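Uncharacterized protein (Treponema denticola ATCC 35404, PDB 6R9N) senses iron and oxygen for bacterial chemotaxis, using a di-iron centre in a metallo-beta-lactamase-like domain that stabilises an iron-peroxy species. Local coordinates at residues S58-A63 / A90-I95; H80-V85 / S165-A170. All coordinates share one frame; numbering follows the deposited sequence.

Contact 1: residues S58-A63 / A90-I95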
loop_
_atom_site.group_PDB
_atom_site.type_symbol
_atom_site.label_atom_id
_atom_site.label_comp_id
_atom_site.label_asym_id
_atom_site.label_seq_id
_atom_site.Cartn_x
_atom_site.Cartn_y
_atom_site.Cartn_z
ATOM N N SER A 58 -23.047 6.135 2.019
ATOM C CA SER A 58 -24.461 6.013 1.729
ATOM C C SER A 58 -24.733 6.019 0.237
ATOM O O SER A 58 -25.806 5.582 -0.189
ATOM C CB SER A 58 -25.221 7.143 2.420
ATOM O OG SER A 58 -25.320 6.898 3.819
ATOM N N ARG A 59 -23.777 6.472 -0.575
ATOM C CA ARG A 59 -23.952 6.360 -2.017
ATOM C C ARG A 59 -23.833 4.905 -2.449
ATOM O O ARG A 59 -24.669 4.400 -3.210
ATOM C CB ARG A 59 -22.931 7.234 -2.749
ATOM C CG ARG A 59 -23.198 7.353 -4.240
ATOM C CD ARG A 59 -21.975 7.820 -5.034
ATOM N NE ARG A 59 -20.913 6.821 -5.234
ATOM N NH1 ARG A 59 -22.235 5.141 -6.150
ATOM N NH2 ARG A 59 -19.985 4.826 -5.890
ATOM N N VAL A 60 -22.804 4.210 -1.959
ATOM C CA VAL A 60 -22.622 2.807 -2.318
ATOM C C VAL A 60 -23.778 1.965 -1.789
ATOM O O VAL A 60 -24.302 1.097 -2.497
ATOM C CB VAL A 60 -21.269 2.300 -1.796
ATOM C CG1 VAL A 60 -20.944 0.939 -2.400
ATOM C CG2 VAL A 60 -20.171 3.314 -2.088
ATOM N N VAL A 61 -24.196 2.215 -0.539
ATOM C CA VAL A 61 -25.311 1.479 0.056
ATOM C C VAL A 61 -26.575 1.662 -0.772
ATOM O O VAL A 61 -27.290 0.693 -1.064
ATOM C CB VAL A 61 -25.530 1.912 1.516
ATOM C CG1 VAL A 61 -26.775 1.226 2.075
ATOM C CG2 VAL A 61 -24.307 1.585 2.352
ATOM N N THR A 62 -26.897 2.918 -1.108
ATOM C CA THR A 62 -28.064 3.197 -1.940
ATOM C C THR A 62 -28.003 2.424 -3.249
ATOM O O THR A 62 -28.984 1.788 -3.656
ATOM C CB THR A 62 -28.167 4.699 -2.223
ATOM O OG1 THR A 62 -28.052 5.442 -1.004
ATOM C CG2 THR A 62 -29.495 5.016 -2.893
ATOM N N ALA A 63 -26.853 2.470 -3.919
ATOM C CA ALA A 63 -26.714 1.772 -5.188
ATOM C C ALA A 63 -26.889 0.272 -5.004
ATOM O O ALA A 63 -27.638 -0.369 -5.749
ATOM C CB ALA A 63 -25.358 2.094 -5.817
ATOM N N ALA A 90 -14.528 -0.250 8.319
ATOM C CA ALA A 90 -15.293 -0.246 9.567
ATOM C C ALA A 90 -16.788 -0.101 9.305
ATOM O O ALA A 90 -17.609 -0.743 9.971
ATOM C CB ALA A 90 -14.802 0.869 10.491
ATOM N N LEU A 91 -17.162 0.725 8.324
ATOM C CA LEU A 91 -18.576 0.929 8.030
ATOM C C LEU A 91 -19.222 -0.331 7.464
ATOM O O LEU A 91 -20.375 -0.641 7.787
ATOM C CB LEU A 91 -18.740 2.089 7.054
ATOM C CG LEU A 91 -18.074 3.384 7.508
ATOM C CD1 LEU A 91 -18.111 4.399 6.388
ATOM C CD2 LEU A 91 -18.774 3.912 8.764
ATOM N N TRP A 92 -18.513 -1.065 6.604
ATOM C CA TRP A 92 -19.115 -2.263 6.032
ATOM C C TRP A 92 -19.230 -3.373 7.065
ATOM O O TRP A 92 -20.193 -4.153 7.033
ATOM C CB TRP A 92 -18.314 -2.732 4.818
ATOM C CG TRP A 92 -18.350 -1.739 3.701
ATOM C CD1 TRP A 92 -17.351 -0.878 3.329
ATOM C CD2 TRP A 92 -19.450 -1.475 2.829
ATOM N NE1 TRP A 92 -17.764 -0.104 2.272
ATOM C CE2 TRP A 92 -19.048 -0.452 1.947
ATOM C CE3 TRP A 92 -20.737 -2.006 2.707
ATOM C CZ2 TRP A 92 -19.883 0.045 0.957
ATOM C CZ3 TRP A 92 -21.572 -1.502 1.718
ATOM C CH2 TRP A 92 -21.139 -0.490 0.859
ATOM N N LEU A 93 -18.282 -3.444 8.006
ATOM C CA LEU A 93 -18.337 -4.477 9.040
ATOM C C LEU A 93 -19.520 -4.292 9.973
ATOM O O LEU A 93 -19.980 -5.272 10.570
ATOM C CB LEU A 93 -17.030 -4.504 9.856
ATOM C CG LEU A 93 -15.783 -5.029 9.136
ATOM C CD1 LEU A 93 -14.614 -5.174 10.102
ATOM C CD2 LEU A 93 -16.067 -6.351 8.440
ATOM N N GLY A 94 -20.047 -3.070 10.079
ATOM C CA GLY A 94 -21.149 -2.826 10.987
ATOM C C GLY A 94 -22.494 -3.257 10.448
ATOM O O GLY A 94 -23.378 -3.626 11.226
ATOM N N ILE A 95 -22.683 -3.220 9.129
ATOM C CA ILE A 95 -23.976 -3.540 8.526
ATOM C C ILE A 95 -23.985 -4.870 7.794
ATOM O O ILE A 95 -25.025 -5.240 7.225
ATOM C CB ILE A 95 -24.449 -2.422 7.587
ATOM C CG1 ILE A 95 -23.433 -2.190 6.477
ATOM C CG2 ILE A 95 -24.703 -1.156 8.369
ATOM C CD1 ILE A 95 -23.991 -1.335 5.384
#
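W92 reaches across from helix 89-95 and brings its six-membered ring against V60 and V61 of helix 57-65. V60 meets the ring at its edge. V60 CG1 lies 3.6 Å from W92 CH2 and equally close to W92 CZ2. V60 CB sits in the plane of the indole, 3.8 Å from W92 CZ2. The V60 rotamer (chi1 -169°) turns CG1, not CG2, onto the ring. The two side chains cross at about a right angle. V61 comes in obliquely: its CG2 is 4.1 Å from W92 CH2, and the two side chains run past each other in opposite directions. V61 CG2 also touches the end of I95, 4.2 Å from I95 CD1. The helix axes stay 12.1 Å apart and cross at -41°, and the gap is filled by side chains from both helices. F57 packs edge-to-face on W92, while P51 and I64 also touch the W92 side chain. Helix 57-65 joins parallel strands 45-49 and 73-77; helix 89-95 lies between 73-77 and 99-103. These are beta-alpha-beta connections of the seven-stranded sheet, packed helix on helix. With no hydrogen bond or charge pair across it, the contact is apolar packing of methyls on an aromatic ring.

Contact 2: residues H80-V85 / S165-A170. With FE (Fe (III) ion), chain D; FE (Fe (III) ion), chain C; O (oxygen atom), chain F; PER (peroxide ion), chain E.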
loop_
_atom_site.group_PDB
_atom_site.type_symbol
_atom_site.label_atom_id
_atom_site.label_comp_id
_atom_site.label_asym_id
_atom_site.label_seq_id
_atom_site.Cartn_x
_atom_site.Cartn_y
_atom_site.Cartn_z
ATOM N N HIS A 80 -6.019 -5.244 -2.480
ATOM C CA HIS A 80 -4.771 -5.060 -1.714
ATOM C C HIS A 80 -5.047 -4.084 -0.566
ATOM O O HIS A 80 -6.207 -3.847 -0.211
ATOM C CB HIS A 80 -3.618 -4.607 -2.631
ATOM C CG HIS A 80 -3.861 -3.302 -3.330
ATOM N ND1 HIS A 80 -4.927 -3.093 -4.183
ATOM C CD2 HIS A 80 -3.159 -2.140 -3.315
ATOM C CE1 HIS A 80 -4.868 -1.860 -4.664
ATOM N NE2 HIS A 80 -3.811 -1.261 -4.147
ATOM N N GLN A 81 -3.987 -3.495 -0.012
ATOM C CA GLN A 81 -4.034 -2.814 1.282
ATOM C C GLN A 81 -4.295 -1.316 1.195
ATOM O O GLN A 81 -4.496 -0.683 2.239
ATOM C CB GLN A 81 -2.710 -3.039 2.039
ATOM C CG GLN A 81 -1.572 -2.042 1.671
ATOM C CD GLN A 81 -0.860 -2.400 0.369
ATOM O OE1 GLN A 81 -1.333 -3.256 -0.402
ATOM N NE2 GLN A 81 0.288 -1.740 0.110
ATOM N N ASP A 82 -4.314 -0.736 -0.004
ATOM C CA ASP A 82 -4.295 0.715 -0.139
ATOM C C ASP A 82 -5.549 1.374 0.441
ATOM O O ASP A 82 -6.628 0.777 0.465
ATOM C CB ASP A 82 -4.165 1.103 -1.608
ATOM C CG ASP A 82 -2.763 1.013 -2.089
ATOM O OD1 ASP A 82 -1.888 0.604 -1.290
ATOM O OD2 ASP A 82 -2.530 1.358 -3.258
ATOM N N PRO A 83 -5.432 2.630 0.890
ATOM C CA PRO A 83 -6.611 3.339 1.423
ATOM C C PRO A 83 -7.739 3.533 0.419
ATOM O O PRO A 83 -8.913 3.490 0.809
ATOM C CB PRO A 83 -6.021 4.686 1.877
ATOM C CG PRO A 83 -4.584 4.356 2.192
ATOM C CD PRO A 83 -4.181 3.361 1.148
ATOM N N ASP A 84 -7.444 3.744 -0.863
ATOM C CA ASP A 84 -8.560 3.828 -1.807
ATOM C C ASP A 84 -9.303 2.498 -1.968
ATOM O O ASP A 84 -10.381 2.481 -2.568
ATOM C CB ASP A 84 -8.066 4.348 -3.168
ATOM C CG ASP A 84 -7.015 3.448 -3.803
ATOM O OD1 ASP A 84 -6.158 2.941 -3.067
ATOM O OD2 ASP A 84 -7.037 3.234 -5.035
ATOM N N VAL A 85 -8.756 1.391 -1.461
ATOM C CA VAL A 85 -9.409 0.078 -1.500
ATOM C C VAL A 85 -10.188 -0.192 -0.226
ATOM O O VAL A 85 -11.304 -0.712 -0.276
ATOM C CB VAL A 85 -8.366 -1.043 -1.732
ATOM C CG1 VAL A 85 -9.011 -2.426 -1.550
ATOM C CG2 VAL A 85 -7.729 -0.932 -3.100
ATOM N N SER A 165 -9.596 -6.229 -11.867
ATOM C CA SER A 165 -8.143 -6.279 -11.973
ATOM C C SER A 165 -7.421 -5.394 -10.956
ATOM O O SER A 165 -6.201 -5.264 -11.035
ATOM C CB SER A 165 -7.722 -5.888 -13.396
ATOM O OG SER A 165 -8.199 -4.587 -13.718
ATOM N N GLY A 166 -8.131 -4.796 -10.003
ATOM C CA GLY A 166 -7.464 -3.926 -9.052
ATOM C C GLY A 166 -6.882 -2.710 -9.746
ATOM O O GLY A 166 -7.539 -2.066 -10.562
ATOM N N ASP A 167 -5.642 -2.363 -9.396
ATOM C CA ASP A 167 -4.985 -1.217 -10.029
ATOM C C ASP A 167 -4.550 -1.499 -11.464
ATOM O O ASP A 167 -4.129 -0.572 -12.160
ATOM C CB ASP A 167 -3.759 -0.785 -9.225
ATOM C CG ASP A 167 -4.116 -0.015 -7.979
ATOM O OD1 ASP A 167 -5.228 0.544 -7.906
ATOM O OD2 ASP A 167 -3.276 0.022 -7.058
ATOM N N ILE A 168 -4.567 -2.756 -11.901
ATOM C CA ILE A 168 -4.109 -3.070 -13.246
ATOM C C ILE A 168 -5.153 -2.600 -14.256
ATOM O O ILE A 168 -6.348 -2.897 -14.130
ATOM C CB ILE A 168 -3.798 -4.571 -13.359
ATOM C CG1 ILE A 168 -2.687 -4.926 -12.363
ATOM C CG2 ILE A 168 -3.357 -4.941 -14.767
ATOM C CD1 ILE A 168 -2.595 -6.401 -12.019
ATOM N N GLY A 169 -4.710 -1.822 -15.240
ATOM C CA GLY A 169 -5.607 -1.177 -16.171
ATOM C C GLY A 169 -6.132 0.161 -15.703
ATOM O O GLY A 169 -6.841 0.827 -16.462
ATOM N N ALA A 170 -5.773 0.591 -14.490
ATOM C CA ALA A 170 -6.342 1.808 -13.928
ATOM C C ALA A 170 -6.009 3.014 -14.790
ATOM O O ALA A 170 -4.885 3.163 -15.278
ATOM C CB ALA A 170 -5.819 2.037 -12.511
HETATM FE FE FE D . -3.054 0.787 -5.122
HETATM FE FE FE C . -5.949 2.064 -6.499
HETATM O O O F . -5.060 1.256 -4.801
HETATM O O1 PER E . -3.977 3.182 -6.852
HETATM O O2 PER E . -2.709 2.817 -6.147
#
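D167 extends from the loop after strand 162-164 toward H80, D82 and D84, and its carboxylate bridges the two iron(III) ions. From CB, the chain turns with CG anti to the carbonyl carbon (chi1 -76°), which sets CG about equally far from both irons, so that each oxygen faces one metal. OD1 of D167 binds the iron shared with D84, at 2.2 Å. OD2 of D167 binds the iron held by H80 and D82, at 2.1 Å. Each oxygen also lies beside one end of the peroxide, whose O1 and O2 bind the same two irons in that order. On the facing segment, H80 NE2 and D82 OD2 bind one iron, at 2.4 and 2.0 Å; D84 OD2 binds the other iron at 2.2 Å. A single oxygen atom also bridges the metals, 2.1 Å from each iron. It lies near the plane of the H80 ring, at its edge. H148 completes the iron held by H80 and D82; Q224 and H225 complete the iron held by D84. The other oxygen of D82, OD1, accepts a hydrogen bond from Q81 NE2 of the second subunit, which ties this ligand to the dimer interface. H80 NE2 comes within 3.2 Å of D167 OD2, but both are metal ligands and no hydrogen bond joins them. This is the di-iron site of a metallo-beta-lactamase-like fold, caught with peroxide bound. The iron charge probably offsets the repulsion among the three carboxylates, so the two segments are joined chiefly through metal coordination.

How the contacts relate
Contacts 1 and 2 alternate along the chain: 58-63, 80-85, 90-95, then 165-170. Their centres are 19 Å apart, and their nearest atoms are about 7 Å apart without touching. Along the chain, strand 73-77 follows helix 57-65 and leads to segment 80-85. Helix 83-86 is followed directly by helix 89-95, so a short stretch leads from the di-iron site to the helix pair. Contact 1 stays within the half built on the seven-stranded sheet. Contact 2 joins that half to the loop after strand 162-164 of the six-stranded sheet. The iron centre thus sits where loops of the two halves meet, at one edge of the sandwich as in the metallo-beta-lactamase fold, while the helix pair lies toward the periphery.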